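Local coordinates for putative alpha-L-fucosidase (Bacteroides thetaiotaomicron, PDB 3EYP), which probably hydrolyses alpha-L-fucosides, carrying a TIM-barrel catalytic domain followed by an F5/8 type C domain, at residues D308-H311 and A312-K316; Q61-A65 and A66-A70; F26-I30 and N31-E35; R259-W262 and F263-E267. All coordinates share one frame; numbering follows the deposited sequence. Where two conformers were deposited one is given.

Interaction 1. Residues D308-H311 and A312-K316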
loop_
_atom_site.group_PDB
_atom_site.type_symbol
_atom_site.label_atom_id
_atom_site.label_comp_id
_atom_site.label_asym_id
_atom_site.label_seq_id
_atom_site.Cartn_x
_atom_site.Cartn_y
_atom_site.Cartn_z
ATOM N N ASP A 308 12.241 -1.408 -15.260
ATOM C CA ASP A 308 11.459 -1.346 -14.038
ATOM C C ASP A 308 11.427 0.090 -13.567
ATOM O O ASP A 308 10.397 0.655 -13.181
ATOM C CB ASP A 308 12.122 -2.200 -12.925
ATOM C CG ASP A 308 12.345 -3.668 -13.328
ATOM O OD1 ASP A 308 12.653 -3.905 -14.498
ATOM O OD2 ASP A 308 12.246 -4.592 -12.463
ATOM N N SER A 309 12.616 0.657 -13.557
ATOM C CA SER A 309 12.812 2.036 -13.113
ATOM C C SER A 309 12.072 3.065 -13.995
ATOM O O SER A 309 11.456 4.063 -13.491
ATOM C CB SER A 309 14.297 2.396 -13.013
ATOM O OG SER A 309 14.962 1.709 -11.961
ATOM N N LEU A 310 12.141 2.807 -15.290
ATOM C CA LEU A 310 11.529 3.692 -16.310
ATOM C C LEU A 310 10.011 3.760 -16.134
ATOM O O LEU A 310 9.409 4.821 -16.086
ATOM C CB LEU A 310 11.808 3.149 -17.715
ATOM C CG LEU A 310 11.209 3.965 -18.869
ATOM C CD1 LEU A 310 11.769 5.368 -18.830
ATOM C CD2 LEU A 310 11.465 3.241 -20.182
ATOM N N HIS A 311 9.405 2.581 -16.101
ATOM C CA HIS A 311 7.965 2.458 -16.013
ATOM C C HIS A 311 7.361 3.080 -14.760
ATOM O O HIS A 311 6.325 3.682 -14.831
ATOM C CB HIS A 311 7.532 0.993 -16.191
ATOM C CG HIS A 311 7.746 0.488 -17.591
ATOM N ND1 HIS A 311 7.236 -0.699 -18.051
ATOM C CD2 HIS A 311 8.467 1.009 -18.616
ATOM C CE1 HIS A 311 7.620 -0.883 -19.306
ATOM N NE2 HIS A 311 8.383 0.133 -19.670
ATOM N N ALA A 312 8.020 2.845 -13.622
ATOM C CA ALA A 312 7.741 3.507 -12.356
ATOM C C ALA A 312 7.887 5.028 -12.424
ATOM O O ALA A 312 7.059 5.799 -11.879
ATOM C CB ALA A 312 8.652 2.941 -11.220
ATOM N N ALA A 313 8.944 5.471 -13.076
ATOM C CA ALA A 313 9.144 6.940 -13.256
ATOM C C ALA A 313 8.021 7.568 -14.122
ATOM O O ALA A 313 7.492 8.622 -13.816
ATOM C CB ALA A 313 10.565 7.274 -13.847
ATOM N N LEU A 314 7.672 6.888 -15.195
ATOM C CA LEU A 314 6.615 7.361 -16.107
ATOM C C LEU A 314 5.242 7.330 -15.403
ATOM O O LEU A 314 4.420 8.208 -15.580
ATOM C CB LEU A 314 6.581 6.532 -17.395
ATOM C CG LEU A 314 7.837 6.636 -18.281
ATOM C CD1 LEU A 314 7.825 5.650 -19.483
ATOM C CD2 LEU A 314 8.048 8.096 -18.706
ATOM N N LEU A 315 4.986 6.295 -14.611
ATOM C CA LEU A 315 3.732 6.267 -13.833
ATOM C C LEU A 315 3.646 7.521 -12.969
ATOM O O LEU A 315 2.587 8.136 -12.830
ATOM C CB LEU A 315 3.628 4.995 -12.994
ATOM C CG LEU A 315 2.483 4.848 -11.978
ATOM C CD1 LEU A 315 1.122 4.786 -12.617
ATOM C CD2 LEU A 315 2.779 3.637 -11.110
ATOM N N LYS A 316 4.755 7.916 -12.395
ATOM C CA LYS A 316 4.747 9.073 -11.442
ATOM C C LYS A 316 4.411 10.363 -12.209
ATOM O O LYS A 316 3.576 11.189 -11.791
ATOM C CB LYS A 316 6.095 9.226 -10.729
ATOM C CG LYS A 316 6.306 10.548 -10.055
ATOM C CD LYS A 316 5.300 10.759 -8.937
ATOM C CE LYS A 316 5.629 11.975 -8.053
ATOM N NZ LYS A 316 4.437 12.156 -7.119
#

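Interaction 2. Residues Q61-A65 and A66-A70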
loop_
_atom_site.group_PDB
_atom_site.type_symbol
_atom_site.label_atom_id
_atom_site.label_comp_id
_atom_site.label_asym_id
_atom_site.label_seq_id
_atom_site.Cartn_x
_atom_site.Cartn_y
_atom_site.Cartn_z
ATOM N N GLN A 61 17.346 5.933 -5.822
ATOM C CA GLN A 61 17.145 6.908 -6.950
ATOM C C GLN A 61 15.943 6.505 -7.789
ATOM O O GLN A 61 15.129 7.326 -8.239
ATOM C CB GLN A 61 18.410 7.006 -7.800
ATOM C CG GLN A 61 19.555 7.679 -7.086
ATOM C CD GLN A 61 20.935 7.212 -7.541
ATOM O OE1 GLN A 61 21.112 6.756 -8.669
ATOM N NE2 GLN A 61 21.937 7.351 -6.648
ATOM N N THR A 62 15.784 5.201 -7.921
ATOM C CA THR A 62 14.579 4.651 -8.569
ATOM C C THR A 62 13.290 5.154 -7.864
ATOM O O THR A 62 12.340 5.616 -8.492
ATOM C CB THR A 62 14.638 3.111 -8.680
ATOM O OG1 THR A 62 15.660 2.758 -9.641
ATOM C CG2 THR A 62 13.286 2.493 -9.167
ATOM N N LEU A 63 13.302 5.039 -6.559
ATOM C CA LEU A 63 12.166 5.416 -5.739
ATOM C C LEU A 63 11.938 6.894 -5.758
ATOM O O LEU A 63 10.795 7.335 -5.739
ATOM C CB LEU A 63 12.311 4.963 -4.297
ATOM C CG LEU A 63 12.463 3.453 -4.111
ATOM C CD1 LEU A 63 12.322 3.087 -2.656
ATOM C CD2 LEU A 63 11.507 2.585 -5.044
ATOM N N LYS A 64 13.014 7.674 -5.743
ATOM C CA LYS A 64 12.849 9.133 -5.793
ATOM C C LYS A 64 12.114 9.511 -7.074
ATOM O O LYS A 64 11.114 10.224 -7.051
ATOM C CB LYS A 64 14.187 9.868 -5.727
ATOM C CG LYS A 64 14.778 9.784 -4.403
ATOM C CD LYS A 64 14.103 10.722 -3.420
ATOM C CE LYS A 64 14.825 10.718 -2.084
ATOM N NZ LYS A 64 14.142 11.646 -1.144
ATOM N N ALA A 65 12.609 9.002 -8.191
ATOM C CA ALA A 65 12.037 9.344 -9.489
ATOM C C ALA A 65 10.615 8.852 -9.592
ATOM O O ALA A 65 9.841 9.291 -10.465
ATOM C CB ALA A 65 12.834 8.781 -10.654
ATOM N N ALA A 66 10.288 7.900 -8.744
ATOM C CA ALA A 66 8.989 7.264 -8.853
ATOM C C ALA A 66 7.991 7.769 -7.861
ATOM O O ALA A 66 6.863 7.321 -7.855
ATOM C CB ALA A 66 9.097 5.793 -8.776
ATOM N N GLY A 67 8.435 8.722 -7.067
ATOM C CA GLY A 67 7.651 9.319 -5.992
ATOM C C GLY A 67 7.276 8.413 -4.835
ATOM O O GLY A 67 6.253 8.640 -4.185
ATOM N N ILE A 68 8.090 7.388 -4.594
ATOM C CA ILE A 68 7.829 6.356 -3.537
ATOM C C ILE A 68 8.550 6.688 -2.231
ATOM O O ILE A 68 9.791 6.776 -2.225
ATOM C CB ILE A 68 8.213 4.894 -4.030
ATOM C CG1 ILE A 68 7.350 4.484 -5.238
ATOM C CG2 ILE A 68 8.066 3.805 -2.872
ATOM C CD1 ILE A 68 7.826 3.173 -6.050
ATOM N N PRO A 69 7.804 6.885 -1.130
ATOM C CA PRO A 69 8.400 7.450 0.096
ATOM C C PRO A 69 8.941 6.435 1.072
ATOM O O PRO A 69 9.545 6.783 2.108
ATOM C CB PRO A 69 7.206 8.164 0.726
ATOM C CG PRO A 69 6.029 7.266 0.265
ATOM C CD PRO A 69 6.326 6.907 -1.070
ATOM N N ALA A 70 8.739 5.159 0.727
ATOM C CA ALA A 70 9.027 4.060 1.678
ATOM C C ALA A 70 9.368 2.742 0.944
ATOM O O ALA A 70 9.008 2.536 -0.221
ATOM C CB ALA A 70 7.887 3.883 2.708
#

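Interaction 3. Residues F26-I30 and N31-E35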
loop_
_atom_site.group_PDB
_atom_site.type_symbol
_atom_site.label_atom_id
_atom_site.label_comp_id
_atom_site.label_asym_id
_atom_site.label_seq_id
_atom_site.Cartn_x
_atom_site.Cartn_y
_atom_site.Cartn_z
ATOM N N PHE A 26 11.483 -4.902 -2.199
ATOM C CA PHE A 26 12.762 -5.294 -2.793
ATOM C C PHE A 26 13.007 -6.730 -2.418
ATOM O O PHE A 26 13.483 -7.030 -1.312
ATOM C CB PHE A 26 13.940 -4.452 -2.298
ATOM C CG PHE A 26 13.929 -3.020 -2.782
ATOM C CD1 PHE A 26 13.820 -2.736 -4.096
ATOM C CD2 PHE A 26 14.053 -1.975 -1.881
ATOM C CE1 PHE A 26 13.801 -1.454 -4.537
ATOM C CE2 PHE A 26 14.041 -0.672 -2.320
ATOM C CZ PHE A 26 13.888 -0.406 -3.632
ATOM N N HIS A 27 12.630 -7.623 -3.326
ATOM C CA HIS A 27 12.836 -9.049 -3.158
ATOM C C HIS A 27 14.220 -9.417 -3.744
ATOM O O HIS A 27 14.431 -9.379 -4.951
ATOM C CB HIS A 27 11.776 -9.897 -3.860
ATOM C CG HIS A 27 10.541 -10.106 -3.054
ATOM N ND1 HIS A 27 9.675 -9.074 -2.774
ATOM C CD2 HIS A 27 10.046 -11.207 -2.421
ATOM C CE1 HIS A 27 8.694 -9.530 -2.007
ATOM N NE2 HIS A 27 8.884 -10.819 -1.785
ATOM N N PHE A 28 15.118 -9.706 -2.821
ATOM C CA PHE A 28 16.538 -9.949 -3.111
ATOM C C PHE A 28 17.109 -10.899 -2.066
ATOM O O PHE A 28 16.824 -10.820 -0.848
ATOM C CB PHE A 28 17.267 -8.617 -3.106
ATOM C CG PHE A 28 18.760 -8.682 -3.414
ATOM C CD1 PHE A 28 19.213 -9.049 -4.698
ATOM C CD2 PHE A 28 19.663 -8.191 -2.477
ATOM C CE1 PHE A 28 20.555 -9.016 -4.999
ATOM C CE2 PHE A 28 21.045 -8.163 -2.755
ATOM C CZ PHE A 28 21.500 -8.574 -3.992
ATOM N N GLY A 29 17.902 -11.803 -2.567
ATOM C CA GLY A 29 18.577 -12.748 -1.700
ATOM C C GLY A 29 19.266 -13.856 -2.448
ATOM O O GLY A 29 19.668 -13.723 -3.590
ATOM N N ILE A 30 19.357 -14.990 -1.770
ATOM C CA ILE A 30 20.090 -16.121 -2.331
ATOM C C ILE A 30 19.351 -16.672 -3.569
ATOM O O ILE A 30 19.962 -17.133 -4.528
ATOM C CB ILE A 30 20.387 -17.222 -1.229
ATOM C CG1 ILE A 30 21.429 -18.215 -1.745
ATOM C CG2 ILE A 30 19.104 -17.912 -0.742
ATOM C CD1 ILE A 30 22.065 -18.963 -0.573
ATOM N N ASN A 31 18.034 -16.598 -3.548
ATOM C CA ASN A 31 17.250 -17.078 -4.719
ATOM C C ASN A 31 17.692 -16.449 -6.053
ATOM O O ASN A 31 17.649 -17.056 -7.128
ATOM C CB ASN A 31 15.736 -16.801 -4.600
ATOM C CG ASN A 31 15.027 -17.596 -3.533
ATOM O OD1 ASN A 31 15.550 -18.496 -2.919
ATOM N ND2 ASN A 31 13.736 -17.259 -3.342
ATOM N N THR A 32 18.115 -15.205 -5.953
ATOM C CA THR A 32 18.480 -14.387 -7.070
ATOM C C THR A 32 19.696 -14.980 -7.796
ATOM O O THR A 32 19.905 -14.732 -8.959
ATOM C CB THR A 32 18.920 -12.952 -6.622
ATOM O OG1 THR A 32 17.899 -12.359 -5.793
ATOM C CG2 THR A 32 19.211 -12.027 -7.822
ATOM N N PHE A 33 20.453 -15.747 -7.053
ATOM C CA PHE A 33 21.752 -16.300 -7.560
ATOM C C PHE A 33 21.597 -17.730 -7.989
ATOM O O PHE A 33 22.553 -18.377 -8.506
ATOM C CB PHE A 33 22.854 -16.110 -6.552
ATOM C CG PHE A 33 23.195 -14.684 -6.392
ATOM C CD1 PHE A 33 24.088 -14.091 -7.227
ATOM C CD2 PHE A 33 22.445 -13.881 -5.534
ATOM C CE1 PHE A 33 24.328 -12.721 -7.139
ATOM C CE2 PHE A 33 22.683 -12.533 -5.458
ATOM C CZ PHE A 33 23.587 -11.963 -6.258
ATOM N N GLU A 34 20.372 -18.209 -7.823
ATOM C CA GLU A 34 19.995 -19.530 -8.351
ATOM C C GLU A 34 19.345 -19.337 -9.675
ATOM O O GLU A 34 18.980 -18.231 -10.037
ATOM C CB GLU A 34 19.041 -20.271 -7.423
ATOM C CG GLU A 34 19.590 -20.693 -6.064
ATOM C CD GLU A 34 18.847 -21.905 -5.498
ATOM O OE1 GLU A 34 17.812 -21.771 -4.808
ATOM O OE2 GLU A 34 19.279 -23.041 -5.772
ATOM N N GLU A 35 19.190 -20.448 -10.409
ATOM C CA GLU A 35 18.582 -20.395 -11.736
ATOM C C GLU A 35 17.066 -20.622 -11.636
ATOM O O GLU A 35 16.572 -21.662 -11.233
ATOM C CB GLU A 35 19.245 -21.387 -12.700
ATOM C CG GLU A 35 20.767 -21.314 -12.758
ATOM C CD GLU A 35 21.352 -19.928 -13.085
ATOM O OE1 GLU A 35 20.919 -19.273 -14.062
ATOM O OE2 GLU A 35 22.290 -19.508 -12.369
HETATM O O HOH W 1 15.949 -10.507 -6.882
#

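Interaction 4. Residues R259-W262 and F263-E267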
loop_
_atom_site.group_PDB
_atom_site.type_symbol
_atom_site.label_atom_id
_atom_site.label_comp_id
_atom_site.label_asym_id
_atom_site.label_seq_id
_atom_site.Cartn_x
_atom_site.Cartn_y
_atom_site.Cartn_z
ATOM N N ARG A 259 7.047 -7.339 -12.201
ATOM C CA ARG A 259 7.331 -8.433 -13.145
ATOM C C ARG A 259 6.424 -9.647 -12.878
ATOM O O ARG A 259 5.673 -9.620 -11.936
ATOM C CB ARG A 259 8.789 -8.882 -13.024
ATOM C CG ARG A 259 9.796 -7.842 -13.490
ATOM C CD ARG A 259 11.200 -7.990 -12.820
ATOM N NE ARG A 259 12.134 -7.129 -13.501
ATOM C CZ ARG A 259 13.026 -7.545 -14.388
ATOM N NH1 ARG A 259 13.128 -8.835 -14.659
ATOM N NH2 ARG A 259 13.795 -6.656 -15.017
ATOM N N PRO A 260 6.491 -10.686 -13.723
ATOM C CA PRO A 260 5.669 -11.871 -13.465
ATOM C C PRO A 260 6.076 -12.576 -12.166
ATOM O O PRO A 260 5.206 -13.084 -11.431
ATOM C CB PRO A 260 5.911 -12.755 -14.689
ATOM C CG PRO A 260 6.213 -11.752 -15.828
ATOM C CD PRO A 260 7.049 -10.690 -15.097
ATOM N N SER A 261 7.361 -12.483 -11.830
ATOM C CA SER A 261 7.882 -13.139 -10.616
ATOM C C SER A 261 8.308 -12.113 -9.580
ATOM O O SER A 261 8.484 -10.953 -9.891
ATOM C CB SER A 261 9.108 -14.043 -10.913
ATOM O OG SER A 261 8.920 -15.091 -11.878
ATOM N N TRP A 262 8.531 -12.591 -8.362
ATOM C CA TRP A 262 8.924 -11.699 -7.246
ATOM C C TRP A 262 10.452 -11.465 -7.184
ATOM O O TRP A 262 10.917 -10.400 -6.846
ATOM C CB TRP A 262 8.509 -12.251 -5.911
ATOM C CG TRP A 262 7.041 -12.167 -5.731
ATOM C CD1 TRP A 262 6.147 -13.167 -5.944
ATOM C CD2 TRP A 262 6.290 -11.034 -5.283
ATOM N NE1 TRP A 262 4.856 -12.725 -5.637
ATOM C CE2 TRP A 262 4.934 -11.413 -5.246
ATOM C CE3 TRP A 262 6.625 -9.720 -4.950
ATOM C CZ2 TRP A 262 3.918 -10.527 -4.894
ATOM C CZ3 TRP A 262 5.595 -8.861 -4.548
ATOM C CH2 TRP A 262 4.272 -9.269 -4.529
ATOM N N PHE A 263 11.192 -12.498 -7.527
ATOM C CA PHE A 263 12.632 -12.401 -7.597
ATOM C C PHE A 263 13.066 -12.139 -9.033
ATOM O O PHE A 263 12.321 -12.344 -9.989
ATOM C CB PHE A 263 13.292 -13.670 -7.006
ATOM C CG PHE A 263 13.253 -13.713 -5.542
ATOM C CD1 PHE A 263 14.330 -13.258 -4.796
ATOM C CD2 PHE A 263 12.096 -14.160 -4.856
ATOM C CE1 PHE A 263 14.299 -13.291 -3.434
ATOM C CE2 PHE A 263 12.051 -14.197 -3.500
ATOM C CZ PHE A 263 13.123 -13.745 -2.755
ATOM N N TYR A 264 14.288 -11.642 -9.179
ATOM C CA TYR A 264 14.824 -11.280 -10.516
ATOM C C TYR A 264 15.220 -12.446 -11.405
ATOM O O TYR A 264 15.979 -13.351 -10.995
ATOM C CB TYR A 264 16.065 -10.351 -10.419
ATOM C CG TYR A 264 16.531 -9.895 -11.769
ATOM C CD1 TYR A 264 16.008 -8.728 -12.354
ATOM C CD2 TYR A 264 17.503 -10.606 -12.477
ATOM C CE1 TYR A 264 16.436 -8.323 -13.616
ATOM C CE2 TYR A 264 17.901 -10.210 -13.728
ATOM C CZ TYR A 264 17.388 -9.067 -14.290
ATOM O OH TYR A 264 17.815 -8.639 -15.551
ATOM N N HIS A 265 14.704 -12.383 -12.644
ATOM C CA HIS A 265 15.152 -13.264 -13.734
ATOM C C HIS A 265 15.345 -12.446 -14.989
ATOM O O HIS A 265 14.497 -11.690 -15.403
ATOM C CB HIS A 265 14.159 -14.446 -13.950
ATOM C CG HIS A 265 13.671 -15.036 -12.675
ATOM N ND1 HIS A 265 14.495 -15.750 -11.822
ATOM C CD2 HIS A 265 12.472 -14.934 -12.053
ATOM C CE1 HIS A 265 13.807 -16.076 -10.740
ATOM N NE2 HIS A 265 12.590 -15.566 -10.846
ATOM N N ALA A 266 16.509 -12.604 -15.589
ATOM C CA ALA A 266 16.866 -11.851 -16.788
ATOM C C ALA A 266 15.858 -12.004 -17.888
ATOM O O ALA A 266 15.582 -11.098 -18.656
ATOM C CB ALA A 266 18.325 -12.232 -17.306
ATOM N N GLU A 267 15.256 -13.163 -17.922
ATOM C CA GLU A 267 14.296 -13.472 -18.980
ATOM C C GLU A 267 13.015 -12.666 -18.834
ATOM O O GLU A 267 12.205 -12.595 -19.740
ATOM C CB GLU A 267 13.960 -14.966 -18.995
ATOM C CG GLU A 267 15.166 -15.857 -19.361
ATOM C CD GLU A 267 16.028 -16.284 -18.158
ATOM O OE1 GLU A 267 15.834 -15.747 -17.048
ATOM O OE2 GLU A 267 16.891 -17.180 -18.346
HETATM O O HOH W 2 12.029 -11.220 -12.687
#

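Interaction 1. Residues D308-H311 and A312-K316
L310 and L314 stand one turn apart on alpha-helix 306-323 of the TIM-barrel domain, an i to i+4 pair whose isobutyl groups cross obliquely. L310 has CG anti to its backbone N (chi1 179°), and beyond it the CD1 branch swings forward along the helix. L314 uses the other common torsion, CG beside the backbone N (chi1 -65°), which leans its chain back toward the preceding turn. The two meet through the CD1 branch of L314, 3.8 Å from L310 CG and 4.0 Å from L310 CD1. Underneath runs the regular helical bonding: L314 N donates to L310 O at 2.8 Å, and A313 N to S309 O at 2.9 Å. H311, L314 and L315 also touch helix 275-283, through V275 and L278, and the imidazole of H311 is bonded by ND1 to K273 O. A serine in place of L314 would probably leave L310 without its apolar neighbour and open a gap beside V275. L314 CG lies 3.3 Å from the carbonyl oxygen L310 O.

Interaction 2. Residues Q61-A65 and A66-A70
L63 meets I68 through both side chain and backbone. Its CD2 branch lies 3.9 Å from I68 CD1, the two chains crossing at a slant, while its CB sits 4.1 Å from I68 CB. On the backbone, L63 O accepts a fairly straight bond from I68 N (2.9 Å, N-H...O angle 163°) and a weak, bent one from A66 N at 3.1 Å. G67 N donates to K64 O, also at 3.1 Å, but approaches from well above the carbonyl plane, 64° out of it. A66 tucks its methyl against the preceding turn, CB 3.3 Å from T62 O.

The I68 N to L63 O and G67 N to K64 O bonds, with the positive phi of G67 (65°), make a Schellman motif at the C-terminal end of helix 56-65. G67 reverses the chain, and the L63-I68 contact is the apolar pair that commonly accompanies the motif. The turn belongs to a beta-alpha-beta crossover of the barrel, in which strand 22-26 leads through this helix to the neighbouring parallel strand 70-76.

Farther out, strand 22-26 packs against the apolar pair: A24 touches both L63 and I68, M22 touches I68 and F26 touches L63. Backbone hydrogen bonds between P69 and K119 and between A70 and A24 fix the chain as it enters strand 70-76. The ammonium group of K64 is held by the carbonyl oxygen of Y116.

Interaction 3. Residues F26-I30 and N31-E35
In F28 the ring carbon CG lies opposite the main-chain N (chi1 -179°), and T32 keeps OG1 beside its own backbone N (chi1 -53°); these torsions bring the F28 ring and the T32 hydroxyl together, with F28 CD1 3.7 Å from T32 OG1. One atom farther round the ring, F28 CE1 comes within 4.1 Å of F33 CE2, the two phenyl groups meeting obliquely. The hydroxyl is well engaged: T32 OG1 accepts from G29 N at 3.3 Å along a nearly straight N-H (164°), and donates to a water at 2.9 Å, which in turn donates to H27 O. A side-chain oxygen and one water thus tie T32 back to the chain leaving strand 22-26.

Between G29 and E34 the backbone makes overlapping beta turns, each closed by a bond from residue i+3 to residue i. T32 N donates to G29 O at 3.2 Å and F33 N to I30 O at 2.9 Å, both donors lying well above the carbonyl plane; E34 N to N31 O continues the series. G29 O also faces the rim of the F33 ring, in its plane, 3.4 Å from CD2. This loop follows a parallel barrel strand at its C-terminal end, the side where TIM-barrel enzymes have their active sites. Around it, F49 packs against both F28 and F33, R300 bonds to T32 O, and H27 NE2 is hydrogen-bonded to a glycerol, probably from the crystallisation liquor.

Interaction 4. Residues R259-W262 and F263-E267
F263 starts the turn, its ring atom CD2 4.2 Å from W262 CB, while its carbonyl oxygen accepts a bond from a water at 2.9 Å. The same water accepts from H265 N and, at 3.3 Å, from R259 NH1, so it bridges both sides of the loop. Next, Y264 brings CE1 over one face of the R259 guanidinium, 3.4 Å from R259 NH2, with the two planes 41° apart instead of stacked flat. The arginine gets there by an extended chain from CG to NE.

This is the loop that leaves barrel strand 253-257 at its C-terminal end, and the side chain of W262 within it comes within about 3 Å of a bound glycerol, its indole NE1 bonded to E212.

H265 follows. Its carbonyl oxygen lies in the guanidinium plane and takes a weak, bent bond from R259 NH1 (120°). Its ring turns an edge to S261, CD2 standing 3.6 Å from S261 OG; that hydroxyl bonds to E268, and H265 NE2 to N38. A methionine in place of R259 would probably deprive D308 and D269 of this salt-bridge partner and leave the bridging water short of one donor, since NE binds the former carboxylate and NH2 the latter.

How the interactions relate
Interactions 3 and 4 lie side by side, centres 10 Å apart: H27 CB is 3.1 Å from W262 O, and N31 ND2 is 3.5 Å from F263 CE2. Glycerol, probably from the crystallisation liquor, touches H27 and W262, consistent with a pocket at the C-terminal end of the barrel strands, where the active site probably lies. From there R259 links interaction 4 to interaction 1 by a salt bridge, NE to D308 OD2 at 2.7 Å. Interaction 1 in turn joins interaction 2 through S309 OG and T62 OG1, 2.6 Å apart and probably hydrogen-bonded. L63 CD1, 4.0 Å from F26 CZ, connects interactions 2 and 3, whose centres are 22 Å apart.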